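Local coordinates for protein Lys-gingipain catalytic subunit (Porphyromonas gingivalis, PDB 6I9A) that cleaves proteins after lysine as a secreted, calcium-binding cysteine protease and may act as a virulence factor in periodontal disease, at residues Ala350-Tyr353 with Trp354-His358. Numbering follows the deposited sequence.
Sequences AHYY and WEAYH
Tyr353 and Tyr357 lie side by side one turn apart and point the same way. Tyr353 CE1 and Tyr357 CE1 are 3.4 Å apart. The ring planes meet obliquely, at 38°. Both hydroxyls are hydrogen-bonded to Asp288 OD1, so one carboxylate oxygen ties the two ring ends together. Tyr353 OH also takes the backbone N-H of Tyr284. Tyr352 OH is bonded to the carbonyl of Asn282. In the backbone, Tyr357 N gives an almost straight bond to Tyr353 O (3.2 Å, 173°). Trp354 N is bonded to Ala350 O and Glu355 N to His351 O, each at 3.0 Å. Ala356 N makes two weak bonds, to the carbonyls of Tyr352 and Tyr353. The Trp354 indole N-H is satisfied by Thr337. With CG anti to the backbone N (chi1 -171°), the His351 ring reaches the extended Glu355 chain, His351 NE2 lying 3.6 Å from Glu355 OE2. Tyr104 OH is hydrogen-bonded to both atoms. The backbone N-H groups of Lys95 and Lys96 also hold the buried carboxylate. Past the helix end, His358 ND1 donates to Ala356 O (2.9 Å) from above the carbonyl plane; His358 NE2 pairs with Asp102 N. This short helix runs directly into edge strand 357-361 of the C25 catalytic domain's mixed sheet, close to the inhibitor-bound active site.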
loop_
_atom_site.group_PDB
_atom_site.type_symbol
_atom_site.label_atom_id
_atom_site.label_comp_id
_atom_site.label_asym_id
_atom_site.label_seq_id
_atom_site.Cartn_x
_atom_site.Cartn_y
_atom_site.Cartn_z
ATOM N N ALA A 350 -9.573 19.205 -0.328
ATOM C CA ALA A 350 -9.636 17.753 -0.325
ATOM C C ALA A 350 -9.591 17.195 -1.738
ATOM O O ALA A 350 -8.933 16.147 -1.945
ATOM C CB ALA A 350 -10.906 17.285 0.371
ATOM N N HIS A 351 -10.374 17.741 -2.669
ATOM C CA HIS A 351 -10.424 17.159 -4.001
ATOM C C HIS A 351 -8.985 17.052 -4.584
ATOM O O HIS A 351 -8.598 16.017 -5.147
ATOM C CB HIS A 351 -11.364 17.990 -4.877
ATOM C CG HIS A 351 -11.674 17.382 -6.204
ATOM N ND1 HIS A 351 -12.668 17.947 -6.999
ATOM C CD2 HIS A 351 -11.200 16.280 -6.836
ATOM C CE1 HIS A 351 -12.740 17.203 -8.102
ATOM N NE2 HIS A 351 -11.886 16.170 -8.048
ATOM N N TYR A 352 -8.228 18.137 -4.466
ATOM C CA TYR A 352 -6.850 18.143 -4.900
ATOM C C TYR A 352 -6.079 16.967 -4.284
ATOM O O TYR A 352 -5.332 16.283 -4.975
ATOM C CB TYR A 352 -6.222 19.489 -4.511
ATOM C CG TYR A 352 -4.795 19.681 -4.950
ATOM C CD1 TYR A 352 -3.748 19.089 -4.258
ATOM C CD2 TYR A 352 -4.475 20.558 -5.984
ATOM C CE1 TYR A 352 -2.424 19.329 -4.607
ATOM C CE2 TYR A 352 -3.154 20.806 -6.339
ATOM C CZ TYR A 352 -2.135 20.193 -5.653
ATOM O OH TYR A 352 -0.839 20.514 -5.987
ATOM N N TYR A 353 -6.222 16.766 -2.954
ATOM C CA TYR A 353 -5.471 15.677 -2.279
ATOM C C TYR A 353 -5.847 14.302 -2.807
ATOM O O TYR A 353 -4.946 13.475 -3.033
ATOM C CB TYR A 353 -5.611 15.740 -0.743
ATOM C CG TYR A 353 -4.376 16.418 -0.168
ATOM C CD1 TYR A 353 -3.493 15.724 0.655
ATOM C CD2 TYR A 353 -4.032 17.718 -0.542
ATOM C CE1 TYR A 353 -2.298 16.303 1.080
ATOM C CE2 TYR A 353 -2.812 18.276 -0.179
ATOM C CZ TYR A 353 -1.954 17.563 0.631
ATOM O OH TYR A 353 -0.768 18.134 1.000
ATOM N N TRP A 354 -7.145 14.048 -3.067
ATOM C CA TRP A 354 -7.525 12.742 -3.623
ATOM C C TRP A 354 -6.940 12.572 -5.006
ATOM O O TRP A 354 -6.582 11.443 -5.357
ATOM C CB TRP A 354 -9.047 12.595 -3.591
ATOM C CG TRP A 354 -9.583 12.388 -2.201
ATOM C CD1 TRP A 354 -10.128 13.340 -1.366
ATOM C CD2 TRP A 354 -9.530 11.165 -1.447
ATOM N NE1 TRP A 354 -10.444 12.776 -0.153
ATOM C CE2 TRP A 354 -10.084 11.432 -0.168
ATOM C CE3 TRP A 354 -9.040 9.880 -1.722
ATOM C CZ2 TRP A 354 -10.199 10.441 0.822
ATOM C CZ3 TRP A 354 -9.181 8.905 -0.761
ATOM C CH2 TRP A 354 -9.724 9.182 0.511
ATOM N N GLU A 355 -6.812 13.646 -5.817
ATOM C CA GLU A 355 -6.147 13.556 -7.114
ATOM C C GLU A 355 -4.614 13.450 -6.995
ATOM O O GLU A 355 -3.957 12.979 -7.933
ATOM C CB GLU A 355 -6.446 14.803 -7.949
ATOM C CG GLU A 355 -7.858 14.904 -8.511
ATOM C CD GLU A 355 -8.065 16.122 -9.384
ATOM O OE1 GLU A 355 -7.274 17.092 -9.300
ATOM O OE2 GLU A 355 -9.019 16.093 -10.188
ATOM N N ALA A 356 -4.046 13.991 -5.917
ATOM C CA ALA A 356 -2.602 14.164 -5.808
ATOM C C ALA A 356 -1.839 12.898 -5.397
ATOM O O ALA A 356 -0.840 12.537 -6.008
ATOM C CB ALA A 356 -2.295 15.264 -4.783
ATOM N N TYR A 357 -2.274 12.282 -4.280
ATOM C CA TYR A 357 -1.506 11.178 -3.691
ATOM C C TYR A 357 -1.717 9.883 -4.432
ATOM O O TYR A 357 -2.852 9.555 -4.866
ATOM C CB TYR A 357 -1.797 11.068 -2.202
ATOM C CG TYR A 357 -0.846 11.916 -1.366
ATOM C CD1 TYR A 357 -1.114 13.264 -1.095
ATOM C CD2 TYR A 357 0.363 11.397 -0.915
ATOM C CE1 TYR A 357 -0.213 14.041 -0.371
ATOM C CE2 TYR A 357 1.247 12.168 -0.172
ATOM C CZ TYR A 357 0.949 13.482 0.108
ATOM O OH TYR A 357 1.853 14.186 0.872
ATOM N N HIS A 358 -0.631 9.138 -4.594
ATOM C CA HIS A 358 -0.658 7.846 -5.276
ATOM C C HIS A 358 0.174 6.845 -4.543
ATOM O O HIS A 358 1.153 7.196 -3.882
ATOM C CB HIS A 358 -0.053 8.014 -6.695
ATOM C CG HIS A 358 -0.949 8.773 -7.639
ATOM N ND1 HIS A 358 -1.066 10.136 -7.585
ATOM C CD2 HIS A 358 -1.795 8.305 -8.597
ATOM C CE1 HIS A 358 -1.974 10.468 -8.515
ATOM N NE2 HIS A 358 -2.444 9.391 -9.144
#